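Local coordinates for protein peptide ABC transporter permease (Staphylococcus hominis, PDB 6EXS) that probably carries peptides across the cell membrane as a member of the POT family, and binds a thioalcohol-conjugated dipeptide linked to human underarm malodour, at residues A[224-227]-A[228-232]; A[379-382]-A[383-387]. All coordinates share one frame; numbering follows the deposited sequence.

Contact 1 of 2, residues A[224-227]-A[228-232]; sequences GMII and GIIVA. With OLC ((2R)-2,3-dihydroxypropyl (9Z)-octadec-9-enoate), chain D.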
ATOM      1  N   GLY A 224      23.623  15.538  -5.282  1.00 77.71           N
ATOM      2  CA  GLY A 224      24.058  15.633  -3.895  1.00 78.01           C
ATOM      3  C   GLY A 224      23.692  16.962  -3.266  1.00 83.85           C
ATOM      4  O   GLY A 224      23.155  16.992  -2.156  1.00 82.21           O
ATOM      5  N   MET A 225      23.936  18.070  -4.002  1.00 83.60           N
ATOM      6  CA  MET A 225      23.615  19.427  -3.557  1.00 85.34           C
ATOM      7  C   MET A 225      22.104  19.642  -3.429  1.00 87.48           C
ATOM      8  O   MET A 225      21.656  20.091  -2.376  1.00 86.85           O
ATOM      9  CB  MET A 225      24.267  20.500  -4.458  1.00 90.10           C
ATOM     10  CG  MET A 225      25.781  20.652  -4.258  1.00 95.97           C
ATOM     11  SD  MET A 225      26.324  21.031  -2.560  1.00101.54           S
ATOM     12  CE  MET A 225      25.982  22.781  -2.478  1.00 99.85           C
ATOM     13  N   ILE A 226      21.326  19.281  -4.480  1.00 82.76           N
ATOM     14  CA  ILE A 226      19.856  19.392  -4.529  1.00 81.12           C
ATOM     15  C   ILE A 226      19.203  18.628  -3.368  1.00 81.35           C
ATOM     16  O   ILE A 226      18.392  19.211  -2.649  1.00 80.96           O
ATOM     17  CB  ILE A 226      19.277  18.990  -5.922  1.00 83.99           C
ATOM     18  CG1 ILE A 226      19.870  19.866  -7.051  1.00 86.19           C
ATOM     19  CG2 ILE A 226      17.740  19.054  -5.936  1.00 83.85           C
ATOM     20  CD1 ILE A 226      19.911  19.202  -8.444  1.00 95.60           C
ATOM     21  N   ILE A 227      19.574  17.345  -3.172  1.00 75.47           N
ATOM     22  CA  ILE A 227      19.045  16.509  -2.083  1.00 73.37           C
ATOM     23  C   ILE A 227      19.524  17.071  -0.735  1.00 76.32           C
ATOM     24  O   ILE A 227      18.725  17.179   0.191  1.00 75.16           O
ATOM     25  CB  ILE A 227      19.349  14.989  -2.280  1.00 75.30           C
ATOM     26  CG1 ILE A 227      18.715  14.453  -3.594  1.00 74.97           C
ATOM     27  CG2 ILE A 227      18.879  14.149  -1.074  1.00 74.72           C
ATOM     28  CD1 ILE A 227      19.469  13.264  -4.247  1.00 79.99           C
ATOM     29  N   GLY A 228      20.791  17.487  -0.679  1.00 73.10           N
ATOM     30  CA  GLY A 228      21.395  18.099   0.499  1.00 73.21           C
ATOM     31  C   GLY A 228      20.618  19.307   0.982  1.00 76.86           C
ATOM     32  O   GLY A 228      20.293  19.390   2.165  1.00 76.31           O
ATOM     33  N   ILE A 229      20.262  20.219   0.048  1.00 73.66           N
ATOM     34  CA  ILE A 229      19.480  21.437   0.303  1.00 73.88           C
ATOM     35  C   ILE A 229      18.061  21.085   0.792  1.00 75.71           C
ATOM     36  O   ILE A 229      17.637  21.609   1.824  1.00 75.39           O
ATOM     37  CB  ILE A 229      19.504  22.401  -0.931  1.00 78.26           C
ATOM     38  CG1 ILE A 229      20.897  23.067  -1.081  1.00 80.26           C
ATOM     39  CG2 ILE A 229      18.397  23.477  -0.859  1.00 79.67           C
ATOM     40  CD1 ILE A 229      21.270  23.527  -2.489  1.00 86.89           C
ATOM     41  N   ILE A 230      17.362  20.166   0.082  1.00 70.67           N
ATOM     42  CA  ILE A 230      16.002  19.704   0.413  1.00 68.91           C
ATOM     43  C   ILE A 230      15.959  19.052   1.810  1.00 72.50           C
ATOM     44  O   ILE A 230      15.131  19.451   2.627  1.00 71.93           O
ATOM     45  CB  ILE A 230      15.397  18.810  -0.711  1.00 70.30           C
ATOM     46  CG1 ILE A 230      15.107  19.655  -1.972  1.00 71.21           C
ATOM     47  CG2 ILE A 230      14.123  18.082  -0.240  1.00 69.17           C
ATOM     48  CD1 ILE A 230      15.023  18.881  -3.274  1.00 76.47           C
ATOM     49  N   VAL A 231      16.880  18.107   2.091  1.00 69.05           N
ATOM     50  CA  VAL A 231      17.000  17.413   3.378  1.00 68.41           C
ATOM     51  C   VAL A 231      17.323  18.403   4.522  1.00 74.68           C
ATOM     52  O   VAL A 231      16.668  18.342   5.567  1.00 74.19           O
ATOM     53  CB  VAL A 231      17.993  16.220   3.291  1.00 71.61           C
ATOM     54  CG1 VAL A 231      18.327  15.649   4.665  1.00 71.02           C
ATOM     55  CG2 VAL A 231      17.444  15.124   2.381  1.00 70.25           C
ATOM     56  N   ALA A 232      18.281  19.335   4.302  1.00 73.03           N
ATOM     57  CA  ALA A 232      18.680  20.346   5.290  1.00 74.39           C
ATOM     58  C   ALA A 232      17.526  21.286   5.676  1.00 79.58           C
ATOM     59  O   ALA A 232      17.340  21.538   6.867  1.00 79.58           O
ATOM     60  CB  ALA A 232      19.874  21.143   4.792  1.00 76.65           C
TER
HETATM   61  C24 OLC D 503      12.280   9.257 -12.202  1.00 89.06           C
HETATM   62  C6  OLC D 503      16.672  10.829  -3.322  1.00 79.13           C
HETATM   63  C5  OLC D 503      16.016  11.730  -4.356  1.00 79.46           C
HETATM   64  C4  OLC D 503      16.287  11.315  -5.792  1.00 80.10           C
HETATM   65  C3  OLC D 503      15.705  12.250  -6.840  1.00 81.89           C
HETATM   66  C2  OLC D 503      14.270  11.917  -7.241  1.00 83.87           C
HETATM   67  C21 OLC D 503      13.026   9.630  -9.838  1.00 87.93           C
HETATM   68  C1  OLC D 503      14.131  11.395  -8.643  1.00 85.74           C
HETATM   69  C22 OLC D 503      12.120  10.098 -10.953  1.00 88.54           C
HETATM   70  O19 OLC D 503      14.878  11.660  -9.551  1.00 86.70           O
HETATM   71  O25 OLC D 503      11.398   9.677 -13.235  1.00 89.90           O
HETATM   72  O23 OLC D 503      10.764  10.030 -10.503  1.00 88.52           O
HETATM   73  O20 OLC D 503      13.055  10.598  -8.758  1.00 86.61           O
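Within helix 217-243 of this transporter, four successive i to i+4 backbone bonds join residues 224-227 to residues 228-232 in regular alpha-helical geometry. Val231 N donates to Ile227 O at 2.8 Å in a nearly straight bond, the N-H...O angle being 171°. The bond from Gly228 N to Gly224 O bends more, to 145°, although the N-O distance is again 2.8 Å. Ile229 N and Ile230 N reach Met225 O and Ile226 O in the same pattern.

Two apolar i, i+4 pairs pack beside this backbone. Ile226 and Ile230 lie alongside each other and point the same way, with Ile226 CG2 3.8 Å from Ile230 CD1. Ile227 and Val231 cross at a slant, meeting branch to branch where Ile227 CG2 is 3.9 Å from Val231 CG2. Ile227 sets CG1 beside its own backbone N (chi1 -60°), and the ethyl arm extends to a bound monoolein molecule, with Ile227 CD1 3.8 Å from lipid C5. That lipid is also hydrogen-bonded to Tyr267 OH. Isoleucines on the surface, one against a lipid chain, suit a lipid-facing helix, probably one of the two extra helices that bacterial POT transporters insert between their six-helix bundles.

Contact 2 of 2, residues A[379-382]-A[383-387]; sequences YILI and GLVGL. With OLC ((2R)-2,3-dihydroxypropyl (9Z)-octadec-9-enoate), chain F.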
ATOM      1  N   TYR A 379     -19.585   1.796   1.562  1.00 42.96           N
ATOM      2  CA  TYR A 379     -19.726   2.945   2.472  1.00 43.59           C
ATOM      3  C   TYR A 379     -21.201   3.384   2.624  1.00 48.77           C
ATOM      4  O   TYR A 379     -21.595   3.772   3.719  1.00 48.80           O
ATOM      5  CB  TYR A 379     -18.791   4.105   2.083  1.00 44.45           C
ATOM      6  CG  TYR A 379     -17.543   4.185   2.942  1.00 45.13           C
ATOM      7  CD1 TYR A 379     -16.967   3.036   3.486  1.00 46.08           C
ATOM      8  CD2 TYR A 379     -16.913   5.407   3.178  1.00 45.76           C
ATOM      9  CE1 TYR A 379     -15.818   3.106   4.275  1.00 45.60           C
ATOM     10  CE2 TYR A 379     -15.754   5.486   3.953  1.00 45.41           C
ATOM     11  CZ  TYR A 379     -15.216   4.332   4.505  1.00 50.29           C
ATOM     12  OH  TYR A 379     -14.091   4.394   5.281  1.00 48.22           O
ATOM     13  N   ILE A 380     -22.024   3.249   1.560  1.00 46.90           N
ATOM     14  CA  ILE A 380     -23.475   3.509   1.623  1.00 48.44           C
ATOM     15  C   ILE A 380     -24.113   2.424   2.521  1.00 52.99           C
ATOM     16  O   ILE A 380     -24.985   2.742   3.327  1.00 54.30           O
ATOM     17  CB  ILE A 380     -24.126   3.569   0.201  1.00 52.14           C
ATOM     18  CG1 ILE A 380     -23.643   4.805  -0.625  1.00 52.63           C
ATOM     19  CG2 ILE A 380     -25.656   3.476   0.233  1.00 53.68           C
ATOM     20  CD1 ILE A 380     -23.919   6.221  -0.058  1.00 55.90           C
ATOM     21  N   LEU A 381     -23.642   1.162   2.406  1.00 48.49           N
ATOM     22  CA  LEU A 381     -24.112   0.031   3.215  1.00 48.35           C
ATOM     23  C   LEU A 381     -23.909   0.313   4.711  1.00 52.26           C
ATOM     24  O   LEU A 381     -24.903   0.353   5.433  1.00 53.42           O
ATOM     25  CB  LEU A 381     -23.426  -1.297   2.776  1.00 47.23           C
ATOM     26  CG  LEU A 381     -23.714  -2.650   3.504  1.00 51.80           C
ATOM     27  CD1 LEU A 381     -22.875  -2.843   4.775  1.00 50.84           C
ATOM     28  CD2 LEU A 381     -25.192  -2.925   3.707  1.00 55.85           C
ATOM     29  N   ILE A 382     -22.645   0.544   5.166  1.00 46.96           N
ATOM     30  CA  ILE A 382     -22.331   0.791   6.578  1.00 46.26           C
ATOM     31  C   ILE A 382     -23.003   2.097   7.095  1.00 50.69           C
ATOM     32  O   ILE A 382     -23.555   2.096   8.200  1.00 50.49           O
ATOM     33  CB  ILE A 382     -20.807   0.698   6.888  1.00 47.77           C
ATOM     34  CG1 ILE A 382     -20.534   0.569   8.406  1.00 47.43           C
ATOM     35  CG2 ILE A 382     -19.985   1.827   6.252  1.00 48.54           C
ATOM     36  CD1 ILE A 382     -21.031  -0.740   9.092  1.00 48.85           C
ATOM     37  N   GLY A 383     -23.027   3.138   6.257  1.00 47.23           N
ATOM     38  CA  GLY A 383     -23.694   4.403   6.544  1.00 48.17           C
ATOM     39  C   GLY A 383     -25.174   4.217   6.808  1.00 53.31           C
ATOM     40  O   GLY A 383     -25.706   4.796   7.757  1.00 54.54           O
ATOM     41  N   LEU A 384     -25.845   3.375   6.001  1.00 49.90           N
ATOM     42  CA  LEU A 384     -27.271   3.078   6.179  1.00 51.31           C
ATOM     43  C   LEU A 384     -27.547   2.204   7.406  1.00 54.81           C
ATOM     44  O   LEU A 384     -28.607   2.340   8.016  1.00 56.18           O
ATOM     45  CB  LEU A 384     -27.906   2.481   4.912  1.00 51.90           C
ATOM     46  CG  LEU A 384     -28.112   3.441   3.722  1.00 57.77           C
ATOM     47  CD1 LEU A 384     -28.638   2.692   2.518  1.00 58.56           C
ATOM     48  CD2 LEU A 384     -29.070   4.594   4.065  1.00 61.75           C
ATOM     49  N   VAL A 385     -26.583   1.335   7.787  1.00 49.09           N
ATOM     50  CA  VAL A 385     -26.668   0.480   8.979  1.00 48.03           C
ATOM     51  C   VAL A 385     -26.654   1.372  10.243  1.00 54.50           C
ATOM     52  O   VAL A 385     -27.522   1.212  11.106  1.00 56.54           O
ATOM     53  CB  VAL A 385     -25.576  -0.628   8.990  1.00 49.26           C
ATOM     54  CG1 VAL A 385     -25.486  -1.327  10.340  1.00 48.78           C
ATOM     55  CG2 VAL A 385     -25.814  -1.650   7.882  1.00 48.30           C
ATOM     56  N   GLY A 386     -25.719   2.328  10.308  1.00 49.86           N
ATOM     57  CA  GLY A 386     -25.604   3.264  11.425  1.00 49.98           C
ATOM     58  C   GLY A 386     -26.815   4.164  11.572  1.00 57.21           C
ATOM     59  O   GLY A 386     -27.265   4.434  12.692  1.00 58.37           O
ATOM     60  N   LEU A 387     -27.369   4.603  10.424  1.00 54.47           N
ATOM     61  CA  LEU A 387     -28.568   5.433  10.301  1.00 55.80           C
ATOM     62  C   LEU A 387     -29.791   4.645  10.761  1.00 61.10           C
ATOM     63  O   LEU A 387     -30.666   5.210  11.417  1.00 63.19           O
ATOM     64  CB  LEU A 387     -28.733   5.859   8.826  1.00 56.33           C
ATOM     65  CG  LEU A 387     -29.809   6.896   8.468  1.00 63.11           C
ATOM     66  CD1 LEU A 387     -29.455   8.283   9.000  1.00 63.71           C
ATOM     67  CD2 LEU A 387     -29.989   6.971   6.961  1.00 66.27           C
TER
HETATM   68  C18 OLC F 505     -21.073  -8.450  -6.288  1.00 70.81           C
HETATM   69  C10 OLC F 505     -25.737  -1.277  -0.789  1.00 70.35           C
HETATM   70  C9  OLC F 505     -26.439  -0.902   0.277  1.00 72.08           C
HETATM   71  C17 OLC F 505     -22.130  -7.373  -6.160  1.00 70.50           C
HETATM   72  C11 OLC F 505     -25.888  -2.542  -1.592  1.00 69.31           C
HETATM   73  C8  OLC F 505     -27.549  -1.664   0.959  1.00 73.43           C
HETATM   74  C24 OLC F 505     -33.689  -1.846  12.485  1.00 78.10           C
HETATM   75  C16 OLC F 505     -22.293  -6.828  -4.744  1.00 68.78           C
HETATM   76  C12 OLC F 505     -24.563  -3.218  -1.933  1.00 67.53           C
HETATM   77  C7  OLC F 505     -28.018  -1.013   2.256  1.00 73.50           C
HETATM   78  C15 OLC F 505     -23.414  -5.804  -4.620  1.00 68.62           C
HETATM   79  C13 OLC F 505     -24.659  -4.193  -3.095  1.00 67.19           C
HETATM   80  C6  OLC F 505     -28.959  -1.878   3.078  1.00 73.99           C
HETATM   81  C14 OLC F 505     -23.394  -4.998  -3.331  1.00 67.05           C
HETATM   82  C5  OLC F 505     -29.557  -1.185   4.295  1.00 73.92           C
HETATM   83  C4  OLC F 505     -28.749  -1.345   5.573  1.00 73.47           C
HETATM   84  C3  OLC F 505     -29.493  -2.047   6.702  1.00 74.11           C
HETATM   85  C2  OLC F 505     -30.193  -1.097   7.674  1.00 75.30           C
HETATM   86  C21 OLC F 505     -31.670  -1.350  11.063  1.00 77.86           C
HETATM   87  C1  OLC F 505     -30.686  -1.768   8.926  1.00 77.21           C
HETATM   88  C22 OLC F 505     -33.157  -1.150  11.248  1.00 79.05           C
HETATM   89  O19 OLC F 505     -30.536  -2.935   9.186  1.00 78.59           O
HETATM   90  O25 OLC F 505     -33.212  -1.243  13.684  1.00 76.98           O
HETATM   91  O23 OLC F 505     -33.468   0.248  11.294  1.00 79.59           O
HETATM   92  O20 OLC F 505     -31.314  -0.898   9.732  1.00 77.41           O
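Helix 364-389 carries this contact, in which Ile380 and Leu384, one turn apart, lie side by side and point the same way, with Ile380 CG2 3.8 Å from Leu384 CD1. Leu384 keeps CG beside its own backbone N (chi1 -72°), which brings CG against the carbonyl oxygen of Ile380. That carbonyl also accepts the backbone bond from Leu384 N to Ile380 O, at 2.9 Å. Gly383 N, Val385 N and Gly386 N continue the i to i+4 series to Tyr379, Leu381 and Ile382.

The tightly packed side faces the protein. Ile382 is buried against Phe464, Ser402 and Tyr312, while Tyr379 meets the ring of Phe464 edge-to-face and its OH is hydrogen-bonded to Gln304 OE1. This polar tip is therefore satisfied within the protein.

The looser side meets lipid. Leu381 CD2 and Val385 CG2 are 4.4 Å apart, and the acyl chain of a bound monoolein runs past both: lipid C7 is 3.7 Å from Leu381 CD2, and lipid C4 is 3.7 Å from Val385 CG2. Leu384 CD1 also touches the chain, 3.8 Å from C7. Leu381 and Val385 also pack on Trp398 of helix 396-418, so the lipid-lined side is still largely covered. Such a two-sided helix is usual at the rim of a membrane-embedded helical bundle, here that of a Major Facilitator Superfamily transporter.

Overall arrangement
Contacts 1 and 2 follow one another along the chain, in helices 217-243 and 364-389, and lie on opposite sides of the chain's centre. Their own centres are about 48 Å apart and their nearest atoms about 32 Å apart, so they do not touch. Each meets a different monoolein molecule, but contact 1 is a surface site whereas contact 2 is mostly buried. Contact 2 alone comes near the conjugated peptide: the side chain of Tyr379 is about 7 Å from it, without being among the residues that line its pocket. Both contact centres lie far from the chain's centre, about 27 and 26 Å, but only residues 379-387 reach from the neighbourhood of the ligand to lipid.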